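Local coordinates for protein 3-methyladenine dna-glycosylase (Archaeoglobus fulgidus, PDB 2JHN) that belongs to the helix-hairpin-helix superfamily of base excision DNA repair glycosylases and pairs that helical fold with a TATA-box-binding-protein-like domain, at residues R3-H8 / E55-V60; V10-K15 / E78-Q83; F236-L241 / E260-I265. The protein carries 1 engineered substitution. One frame throughout, in Å; residues are numbered along the deposited sequence.

Interaction 1. Residues R3-H8 / E55-V60; sequences RIELKH and ERTIVV
Thr57 OG1 donates to Glu5 OE1 over 2.6 Å, a side-chain bond between neighbouring strands of the antiparallel sheet in the TATA-box-binding-protein-like domain. Strand 2-5, outermost in that sheet within the chain, lies beside 57-62. Glu5 and Thr57 form a non-hydrogen-bonded pair, so the bond between their side chains ties the strands where their backbones do not. The glutamate folds at its second torsion (chi2 -68°) and brings its carboxylate alongside the threonine; the hydroxyl meets OE1 on its syn side, tilted 24° out of the carboxylate plane. Threonine suits the spot because OG1 makes the bond while the CG2 methyl lies against both Glu5 OE2 (3.5 Å) and Arg3 CD (4.1 Å). The arginine chain runs on, extended, to a salt bridge with Glu53 of strand 44-54.

Between this pair and Arg3 with Val59, the next non-hydrogen-bonded pair, Ile4 and Ile58 form a hydrogen-bonded one: Ile4 N to Ile58 O at 2.7 Å and Ile58 N to Ile4 O at 3.0 Å. Both isoleucines turn to the other face, where Ile4 CD1 meets Val60 CG2 at 3.9 Å and Trp69 packs on Ile4 and Val60. Past the strand, Leu6 N still reaches Arg56 O at 2.9 Å. Lys7 O stands over one face of the Arg56 guanidinium, 3.3 Å from NH1 but too poorly angled for a hydrogen bond.

Interaction 2. Residues V10-K15 / E78-Q83; sequences VNWELK and EYLGLQ. With GOL (glycerol), chain G.
Lys15 NZ reaches the backbone at the end of helix 69-80, donating to Gly81 O at 2.9 Å and, more weakly, to Leu80 O at 3.0 Å. It comes to Gly81 O well off the line of the carbonyl, at a C=O...N angle of 119° and tilted 34° from the carbonyl plane. The same ammonium bonds to Phe108 O and makes a cation-pi contact with the Phe108 ring. The contact joins two helices of the TATA-box-binding-protein-like domain, 12-17 and 69-80. A bend at the second torsion of the lysine (chi2 -65°) starts the chain toward the carbonyls, and its outer half is extended. Gly81 is where the chain leaves the helix with positive phi, a conformation glycine adopts easily, and its lack of a side chain leaves room for the ammonium group close by.

Apolar contacts flank this grip. The edge of the Trp12 ring, at CH2, meets Leu80 CD1 at 4.1 Å, and Val10 CG2 approaches Leu82 CD2 at 4.4 Å. A glycerol, probably from the crystallisation liquor, bridges the two helices and Leu113 O: its O1 bonds to Lys15 O at 2.9 Å and its O2 to Tyr79 O at 2.8 Å.

Further out, Asn11 is the N-cap of helix 12-17, its OD1 accepting from Leu14 N at 2.8 Å. Trp12 NE1 donates to Gly33 O, which probably helps to hold the indole's rotation. Separately, Tyr79 OH ties the end of helix 69-80 to Asp28 of a sodium site.

A buried lysine is costly unless its ammonium is compensated. Here the partners are neutral carbonyls and an aromatic ring, and the C-terminal end of helix 69-80, with its partial negative charge, would probably help to stabilise the positive charge.

Interaction 3. Residues F236-L241 / E260-I265; sequences FPADDL and EKVREI
Ala238 CB sits over the centre of the Arg263 guanidinium, 3.7 Å from CZ, so that one flat face of the arginine rests on a methyl group. The contact packs the loop before helix 241-251 against helix 259-270 in the helix-hairpin-helix domain. The arginine chain bends at its third torsion (chi3 -143°), which lays the guanidinium across Ala238. A small residue suits this position, since it lets the arginine lie close to the type I turn formed by residues 237-240.

While the face meets alanine, the edge meets acid. Asp239 OD2 lies in the guanidinium plane and accepts from Arg263 NH2 at 3.0 Å, a salt bridge with a fairly straight N-H...O angle of 158°. The two flat groups are turned 57° apart, and NH2 comes to the oxygen from above the carboxylate plane; the familiar two-pronged pairing does not form. A water supplies the second link, donating to Asp239 OD1 at 2.6 Å and accepting from Arg263 NH1 at 2.8 Å. Glu224 of helix 220-229 is a second acidic partner of NH2.

Deeper in, Val262 CG1 touches the edge of the Phe236 ring at CE2, 3.7 Å away, and also lies 4.0 Å from Ala238 CB. Phe236 meets Phe270 edge-to-face and packs on helix 274-287, which places the ring among several helices. At the far end of the turn, Asp240 N-caps helix 241-251 by accepting from Val243 N.

The two acids, Asp239 and Glu224, probably stabilise the guanidinium charge despite the nearness of Arg220, with the water completing the Asp239 link through NH1 and OD1.

In the fold
Interactions 1 and 2 are neighbours in the TATA-box-binding-protein-like domain, with centres 10 Å apart and segments that alternate along the chain: strand 2-5 leads into helix 12-17, and strand 57-62 is followed by helix 69-80. They share apolar packing, Ile58 CD1 lying 3.7 Å from Trp12 CE3 and Ile4 CD1 4.1 Å from Leu82 CD1; a probable backbone bond from Val10 N to Glu55 O also joins them. Interaction 3 lies in the helix-hairpin-helix family region, its nearest atoms about 16 Å from interaction 2 and about 21 Å from interaction 1. Of the bound ions, a mercury lies about 8 Å from the Arg3 side chain, and sodium ions about 12 Å from that of Leu80 and about 13 Å from that of Asp239.

Interaction 1. Residues R3-H8 / E55-V60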
loop_
_atom_site.group_PDB
_atom_site.type_symbol
_atom_site.label_atom_id
_atom_site.label_comp_id
_atom_site.label_asym_id
_atom_site.label_seq_id
_atom_site.Cartn_x
_atom_site.Cartn_y
_atom_site.Cartn_z
ATOM N N ARG A 3 0.822 15.195 17.581
ATOM C CA ARG A 3 1.673 15.704 16.500
ATOM C C ARG A 3 2.820 14.747 16.219
ATOM O O ARG A 3 3.457 14.236 17.150
ATOM C CB ARG A 3 2.236 17.083 16.859
ATOM C CG ARG A 3 1.182 18.184 16.877
ATOM C CD ARG A 3 1.779 19.570 17.224
ATOM N NE ARG A 3 0.850 20.634 16.829
ATOM C CZ ARG A 3 -0.188 21.055 17.564
ATOM N NH1 ARG A 3 -0.437 20.523 18.750
ATOM N NH2 ARG A 3 -0.980 22.000 17.098
ATOM N N ILE A 4 3.049 14.494 14.933
ATOM C CA ILE A 4 4.209 13.734 14.475
ATOM C C ILE A 4 5.214 14.720 13.888
ATOM O O ILE A 4 4.970 15.297 12.832
ATOM C CB ILE A 4 3.828 12.703 13.370
ATOM C CG1 ILE A 4 2.815 11.674 13.882
ATOM C CG2 ILE A 4 5.104 11.992 12.825
ATOM C CD1 ILE A 4 2.313 10.726 12.787
ATOM N N GLU A 5 6.346 14.890 14.565
ATOM C CA GLU A 5 7.376 15.846 14.124
ATOM C C GLU A 5 8.447 15.161 13.294
ATOM O O GLU A 5 9.043 14.186 13.737
ATOM C CB GLU A 5 8.010 16.539 15.334
ATOM C CG GLU A 5 7.008 17.266 16.226
ATOM C CD GLU A 5 6.376 18.487 15.570
ATOM O OE1 GLU A 5 6.800 18.930 14.460
ATOM O OE2 GLU A 5 5.428 19.020 16.190
ATOM N N LEU A 6 8.678 15.680 12.097
ATOM C CA LEU A 6 9.584 15.069 11.111
ATOM C C LEU A 6 10.902 15.830 11.065
ATOM O O LEU A 6 10.921 17.043 11.305
ATOM C CB LEU A 6 8.954 15.109 9.718
ATOM C CG LEU A 6 7.489 14.669 9.559
ATOM C CD1 LEU A 6 7.047 14.812 8.115
ATOM C CD2 LEU A 6 7.302 13.268 10.072
ATOM N N LYS A 7 11.989 15.136 10.713
ATOM C CA LYS A 7 13.286 15.811 10.514
ATOM C C LYS A 7 13.358 16.529 9.165
ATOM O O LYS A 7 14.019 17.566 9.035
ATOM C CB LYS A 7 14.473 14.847 10.709
ATOM C CG LYS A 7 15.811 15.563 10.908
ATOM C CD LYS A 7 16.990 14.610 10.879
ATOM C CE LYS A 7 18.306 15.376 10.846
ATOM N NZ LYS A 7 19.478 14.475 10.602
ATOM N N HIS A 8 12.618 16.017 8.182
ATOM C CA HIS A 8 12.654 16.491 6.803
ATOM C C HIS A 8 11.230 16.865 6.333
ATOM O O HIS A 8 10.263 16.269 6.806
ATOM C CB HIS A 8 13.247 15.358 5.956
ATOM C CG HIS A 8 13.680 15.773 4.583
ATOM N ND1 HIS A 8 12.785 16.043 3.569
ATOM C CD2 HIS A 8 14.913 15.925 4.044
ATOM C CE1 HIS A 8 13.447 16.366 2.471
ATOM N NE2 HIS A 8 14.741 16.297 2.732
ATOM N N GLU A 55 5.107 21.819 6.760
ATOM C CA GLU A 55 5.945 20.896 5.981
ATOM C C GLU A 55 6.505 19.720 6.790
ATOM O O GLU A 55 6.694 18.622 6.235
ATOM C CB GLU A 55 7.075 21.651 5.245
ATOM C CG GLU A 55 8.179 22.255 6.134
ATOM C CD GLU A 55 9.432 22.675 5.342
ATOM O OE1 GLU A 55 9.293 23.006 4.136
ATOM O OE2 GLU A 55 10.554 22.662 5.921
ATOM N N ARG A 56 6.760 19.946 8.087
ATOM C CA ARG A 56 7.425 18.976 8.943
ATOM C C ARG A 56 6.602 18.477 10.126
ATOM O O ARG A 56 7.144 17.834 11.022
ATOM C CB ARG A 56 8.758 19.529 9.465
ATOM C CG ARG A 56 9.741 19.830 8.364
ATOM C CD ARG A 56 11.111 20.223 8.883
ATOM N NE ARG A 56 11.883 20.750 7.760
ATOM C CZ ARG A 56 13.182 21.031 7.784
ATOM N NH1 ARG A 56 13.900 20.844 8.891
ATOM N NH2 ARG A 56 13.762 21.498 6.685
ATOM N N THR A 57 5.298 18.747 10.125
ATOM C CA THR A 57 4.457 18.371 11.261
ATOM C C THR A 57 3.140 17.822 10.780
ATOM O O THR A 57 2.387 18.524 10.119
ATOM C CB THR A 57 4.169 19.578 12.200
ATOM O OG1 THR A 57 5.401 20.131 12.649
ATOM C CG2 THR A 57 3.344 19.133 13.417
ATOM N N ILE A 58 2.860 16.573 11.139
ATOM C CA ILE A 58 1.581 15.955 10.811
ATOM C C ILE A 58 0.757 15.865 12.101
ATOM O O ILE A 58 1.180 15.273 13.091
ATOM C CB ILE A 58 1.762 14.520 10.170
ATOM C CG1 ILE A 58 2.677 14.562 8.926
ATOM C CG2 ILE A 58 0.392 13.861 9.873
ATOM C CD1 ILE A 58 2.277 15.564 7.809
ATOM N N VAL A 59 -0.414 16.477 12.070
ATOM C CA VAL A 59 -1.370 16.347 13.161
ATOM C C VAL A 59 -2.190 15.061 13.008
ATOM O O VAL A 59 -2.629 14.725 11.899
ATOM C CB VAL A 59 -2.293 17.573 13.219
ATOM C CG1 VAL A 59 -3.382 17.411 14.333
ATOM C CG2 VAL A 59 -1.453 18.824 13.433
ATOM N N VAL A 60 -2.363 14.362 14.124
ATOM C CA VAL A 60 -3.274 13.206 14.230
ATOM C C VAL A 60 -4.403 13.490 15.240
ATOM O O VAL A 60 -4.162 13.991 16.342
ATOM C CB VAL A 60 -2.534 11.903 14.625
ATOM C CG1 VAL A 60 -3.496 10.701 14.573
ATOM C CG2 VAL A 60 -1.319 11.639 13.697
HETATM O O HOH W 1 12.499 19.310 11.664
#

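Interaction 2. Residues V10-K15 / E78-Q83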
loop_
_atom_site.group_PDB
_atom_site.type_symbol
_atom_site.label_atom_id
_atom_site.label_comp_id
_atom_site.label_asym_id
_atom_site.label_seq_id
_atom_site.Cartn_x
_atom_site.Cartn_y
_atom_site.Cartn_z
ATOM N N VAL A 10 7.846 16.836 4.113
ATOM C CA VAL A 10 7.135 15.864 3.278
ATOM C C VAL A 10 6.105 16.658 2.490
ATOM O O VAL A 10 5.512 17.628 3.002
ATOM C CB VAL A 10 6.489 14.756 4.148
ATOM C CG1 VAL A 10 5.353 15.319 4.995
ATOM C CG2 VAL A 10 6.012 13.567 3.298
ATOM N N ASN A 11 5.936 16.306 1.227
ATOM C CA ASN A 11 4.888 16.874 0.425
ATOM C C ASN A 11 3.615 16.039 0.615
ATOM O O ASN A 11 3.470 14.981 0.015
ATOM C CB ASN A 11 5.302 16.916 -1.039
ATOM C CG ASN A 11 4.302 17.647 -1.894
ATOM O OD1 ASN A 11 3.132 17.320 -1.905
ATOM N ND2 ASN A 11 4.762 18.680 -2.604
ATOM N N TRP A 12 2.708 16.535 1.456
ATOM C CA TRP A 12 1.468 15.824 1.765
ATOM C C TRP A 12 0.600 15.617 0.535
ATOM O O TRP A 12 -0.026 14.566 0.378
ATOM C CB TRP A 12 0.684 16.580 2.841
ATOM C CG TRP A 12 -0.518 15.843 3.363
ATOM C CD1 TRP A 12 -1.841 16.081 3.056
ATOM C CD2 TRP A 12 -0.510 14.757 4.287
ATOM N NE1 TRP A 12 -2.653 15.188 3.731
ATOM C CE2 TRP A 12 -1.862 14.381 4.508
ATOM C CE3 TRP A 12 0.509 14.061 4.956
ATOM C CZ2 TRP A 12 -2.220 13.334 5.376
ATOM C CZ3 TRP A 12 0.148 12.999 5.819
ATOM C CH2 TRP A 12 -1.197 12.656 6.015
ATOM N N GLU A 13 0.544 16.616 -0.347
ATOM C CA GLU A 13 -0.294 16.509 -1.527
ATOM C C GLU A 13 0.129 15.318 -2.399
ATOM O O GLU A 13 -0.715 14.574 -2.882
ATOM C CB GLU A 13 -0.316 17.835 -2.324
ATOM C CG GLU A 13 -0.638 19.074 -1.477
ATOM C CD GLU A 13 0.615 19.816 -1.005
ATOM O OE1 GLU A 13 0.984 20.840 -1.635
ATOM O OE2 GLU A 13 1.245 19.383 -0.016
ATOM N N LEU A 14 1.445 15.139 -2.569
ATOM C CA LEU A 14 1.997 13.984 -3.302
ATOM C C LEU A 14 1.749 12.636 -2.585
ATOM O O LEU A 14 1.435 11.643 -3.231
ATOM C CB LEU A 14 3.490 14.169 -3.581
ATOM C CG LEU A 14 3.870 15.174 -4.685
ATOM C CD1 LEU A 14 5.374 15.166 -4.921
ATOM C CD2 LEU A 14 3.147 14.914 -6.001
ATOM N N LYS A 15 1.893 12.621 -1.261
ATOM C CA LYS A 15 1.507 11.430 -0.465
ATOM C C LYS A 15 0.049 11.044 -0.719
ATOM O O LYS A 15 -0.252 9.874 -0.923
ATOM C CB LYS A 15 1.748 11.638 1.037
ATOM C CG LYS A 15 3.211 11.635 1.464
ATOM C CD LYS A 15 3.890 10.301 1.256
ATOM C CE LYS A 15 5.089 10.168 2.199
ATOM N NZ LYS A 15 5.775 8.927 1.813
ATOM N N GLU A 78 4.893 4.298 9.527
ATOM C CA GLU A 78 5.195 3.184 8.623
ATOM C C GLU A 78 4.221 3.173 7.409
ATOM O O GLU A 78 4.628 2.966 6.244
ATOM C CB GLU A 78 5.101 1.878 9.407
ATOM C CG GLU A 78 5.453 0.656 8.541
ATOM C CD GLU A 78 5.189 -0.648 9.244
ATOM O OE1 GLU A 78 4.166 -0.755 9.970
ATOM O OE2 GLU A 78 5.994 -1.585 9.036
ATOM N N TYR A 79 2.933 3.374 7.672
ATOM C CA TYR A 79 1.926 3.291 6.605
ATOM C C TYR A 79 2.009 4.448 5.582
ATOM O O TYR A 79 1.899 4.246 4.358
ATOM C CB TYR A 79 0.526 3.251 7.219
ATOM C CG TYR A 79 -0.592 3.229 6.195
ATOM C CD1 TYR A 79 -0.914 2.040 5.529
ATOM C CD2 TYR A 79 -1.358 4.386 5.916
ATOM C CE1 TYR A 79 -1.942 1.979 4.589
ATOM C CE2 TYR A 79 -2.399 4.335 4.971
ATOM C CZ TYR A 79 -2.689 3.113 4.325
ATOM O OH TYR A 79 -3.699 2.995 3.378
ATOM N N LEU A 80 2.155 5.656 6.100
ATOM C CA LEU A 80 2.206 6.865 5.254
ATOM C C LEU A 80 3.611 7.111 4.703
ATOM O O LEU A 80 3.772 7.908 3.782
ATOM C CB LEU A 80 1.720 8.100 6.051
ATOM C CG LEU A 80 0.273 8.033 6.604
ATOM C CD1 LEU A 80 0.034 9.140 7.654
ATOM C CD2 LEU A 80 -0.739 8.132 5.487
ATOM N N GLY A 81 4.612 6.427 5.267
ATOM C CA GLY A 81 5.996 6.554 4.787
ATOM C C GLY A 81 6.627 7.893 5.202
ATOM O O GLY A 81 7.112 8.639 4.350
ATOM N N LEU A 82 6.622 8.190 6.504
ATOM C CA LEU A 82 7.066 9.540 6.943
ATOM C C LEU A 82 8.532 9.621 7.366
ATOM O O LEU A 82 9.007 10.708 7.784
ATOM C CB LEU A 82 6.173 10.078 8.054
ATOM C CG LEU A 82 4.694 10.143 7.749
ATOM C CD1 LEU A 82 3.890 10.472 8.989
ATOM C CD2 LEU A 82 4.374 11.120 6.575
ATOM N N GLN A 83 9.245 8.501 7.232
ATOM C CA GLN A 83 10.637 8.381 7.703
ATOM C C GLN A 83 11.564 9.269 6.872
ATOM O O GLN A 83 11.339 9.487 5.692
ATOM C CB GLN A 83 11.136 6.926 7.623
ATOM C CG GLN A 83 10.239 5.879 8.275
ATOM C CD GLN A 83 9.194 5.277 7.310
ATOM O OE1 GLN A 83 8.879 5.842 6.242
ATOM N NE2 GLN A 83 8.670 4.117 7.685
HETATM C C1 GOL G . 0.572 7.431 1.200
HETATM O O1 GOL G . 1.410 7.761 0.105
HETATM C C2 GOL G . 0.569 5.944 1.597
HETATM O O2 GOL G . 1.893 5.463 1.800
HETATM C C3 GOL G . -0.119 5.070 0.548
HETATM O O3 GOL G . -0.696 3.901 1.126
#

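Interaction 3. Residues F236-L241 / E260-I265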
loop_
_atom_site.group_PDB
_atom_site.type_symbol
_atom_site.label_atom_id
_atom_site.label_comp_id
_atom_site.label_asym_id
_atom_site.label_seq_id
_atom_site.Cartn_x
_atom_site.Cartn_y
_atom_site.Cartn_z
ATOM N N PHE A 236 11.687 -7.007 -5.103
ATOM C CA PHE A 236 11.270 -6.132 -6.192
ATOM C C PHE A 236 10.421 -6.934 -7.166
ATOM O O PHE A 236 10.939 -7.866 -7.800
ATOM C CB PHE A 236 12.490 -5.496 -6.875
ATOM C CG PHE A 236 12.133 -4.388 -7.843
ATOM C CD1 PHE A 236 11.829 -3.097 -7.367
ATOM C CD2 PHE A 236 12.107 -4.632 -9.214
ATOM C CE1 PHE A 236 11.498 -2.053 -8.270
ATOM C CE2 PHE A 236 11.776 -3.625 -10.133
ATOM C CZ PHE A 236 11.474 -2.319 -9.648
ATOM N N PRO A 237 9.116 -6.586 -7.284
ATOM C CA PRO A 237 8.155 -7.370 -8.092
ATOM C C PRO A 237 8.225 -7.107 -9.603
ATOM O O PRO A 237 7.375 -6.402 -10.181
ATOM C CB PRO A 237 6.797 -6.960 -7.513
ATOM C CG PRO A 237 7.013 -5.518 -7.088
ATOM C CD PRO A 237 8.471 -5.408 -6.656
ATOM N N ALA A 238 9.219 -7.713 -10.228
ATOM C CA ALA A 238 9.573 -7.410 -11.619
ATOM C C ALA A 238 8.555 -7.908 -12.660
ATOM O O ALA A 238 8.516 -7.397 -13.797
ATOM C CB ALA A 238 10.991 -7.962 -11.901
ATOM N N ASP A 239 7.739 -8.902 -12.298
ATOM C CA ASP A 239 6.662 -9.370 -13.192
ATOM C C ASP A 239 5.516 -8.365 -13.320
ATOM O O ASP A 239 4.701 -8.471 -14.222
ATOM C CB ASP A 239 6.112 -10.749 -12.773
ATOM C CG ASP A 239 7.169 -11.825 -12.808
ATOM O OD1 ASP A 239 7.585 -12.208 -13.933
ATOM O OD2 ASP A 239 7.605 -12.271 -11.712
ATOM N N ASP A 240 5.443 -7.385 -12.415
ATOM C CA ASP A 240 4.351 -6.417 -12.469
ATOM C C ASP A 240 4.429 -5.647 -13.806
ATOM O O ASP A 240 5.486 -5.097 -14.149
ATOM C CB ASP A 240 4.411 -5.477 -11.242
ATOM C CG ASP A 240 3.170 -4.598 -11.126
ATOM O OD1 ASP A 240 2.258 -4.938 -10.331
ATOM O OD2 ASP A 240 3.102 -3.581 -11.851
ATOM N N LEU A 241 3.337 -5.643 -14.572
ATOM C CA LEU A 241 3.329 -4.983 -15.900
ATOM C C LEU A 241 3.551 -3.463 -15.846
ATOM O O LEU A 241 4.232 -2.910 -16.692
ATOM C CB LEU A 241 2.044 -5.302 -16.656
ATOM C CG LEU A 241 2.305 -6.542 -17.509
ATOM C CD1 LEU A 241 1.583 -7.767 -16.978
ATOM C CD2 LEU A 241 1.916 -6.232 -18.941
ATOM N N GLU A 260 12.948 -10.507 -16.281
ATOM C CA GLU A 260 14.333 -10.850 -15.916
ATOM C C GLU A 260 15.320 -9.671 -16.103
ATOM O O GLU A 260 16.216 -9.458 -15.286
ATOM C CB GLU A 260 14.819 -12.159 -16.607
ATOM C CG GLU A 260 14.809 -12.179 -18.124
ATOM C CD GLU A 260 15.322 -13.505 -18.712
ATOM O OE1 GLU A 260 16.168 -14.177 -18.076
ATOM O OE2 GLU A 260 14.877 -13.872 -19.819
ATOM N N LYS A 261 15.118 -8.893 -17.160
ATOM C CA LYS A 261 15.939 -7.708 -17.440
ATOM C C LYS A 261 15.656 -6.589 -16.412
ATOM O O LYS A 261 16.573 -5.900 -15.932
ATOM C CB LYS A 261 15.644 -7.203 -18.855
ATOM C CG LYS A 261 16.602 -6.104 -19.328
ATOM C CD LYS A 261 17.997 -6.709 -19.580
ATOM C CE LYS A 261 19.082 -5.661 -19.571
ATOM N NZ LYS A 261 20.377 -6.265 -20.025
ATOM N N VAL A 262 14.376 -6.419 -16.085
ATOM C CA VAL A 262 13.975 -5.469 -15.048
ATOM C C VAL A 262 14.574 -5.834 -13.689
ATOM O O VAL A 262 15.082 -4.969 -12.989
ATOM C CB VAL A 262 12.458 -5.330 -14.966
ATOM C CG1 VAL A 262 12.032 -4.539 -13.704
ATOM C CG2 VAL A 262 11.921 -4.682 -16.221
ATOM N N ARG A 263 14.521 -7.120 -13.326
ATOM C CA ARG A 263 15.211 -7.598 -12.131
ATOM C C ARG A 263 16.690 -7.279 -12.096
ATOM O O ARG A 263 17.244 -6.962 -11.040
ATOM C CB ARG A 263 15.026 -9.115 -11.986
ATOM C CG ARG A 263 14.156 -9.484 -10.847
ATOM C CD ARG A 263 13.877 -10.957 -10.804
ATOM N NE ARG A 263 12.506 -11.121 -10.364
ATOM C CZ ARG A 263 11.499 -11.508 -11.142
ATOM N NH1 ARG A 263 11.702 -11.813 -12.421
ATOM N NH2 ARG A 263 10.283 -11.601 -10.622
ATOM N N GLU A 264 17.331 -7.398 -13.260
ATOM C CA GLU A 264 18.752 -7.147 -13.411
ATOM C C GLU A 264 19.046 -5.663 -13.156
ATOM O O GLU A 264 19.946 -5.344 -12.378
ATOM C CB GLU A 264 19.212 -7.616 -14.808
ATOM C CG GLU A 264 20.678 -7.396 -15.152
ATOM C CD GLU A 264 20.921 -7.293 -16.661
ATOM O OE1 GLU A 264 20.305 -8.054 -17.444
ATOM O OE2 GLU A 264 21.726 -6.428 -17.064
ATOM N N ILE A 265 18.266 -4.781 -13.784
ATOM C CA ILE A 265 18.295 -3.326 -13.527
ATOM C C ILE A 265 18.121 -2.955 -12.045
ATOM O O ILE A 265 18.904 -2.168 -11.489
ATOM C CB ILE A 265 17.254 -2.550 -14.408
ATOM C CG1 ILE A 265 17.871 -2.183 -15.754
ATOM C CG2 ILE A 265 16.770 -1.240 -13.706
ATOM C CD1 ILE A 265 19.175 -1.348 -15.635
HETATM O O HOH W 2 13.285 -9.328 -7.475
HETATM O O HOH W 3 9.826 -13.558 -13.647
#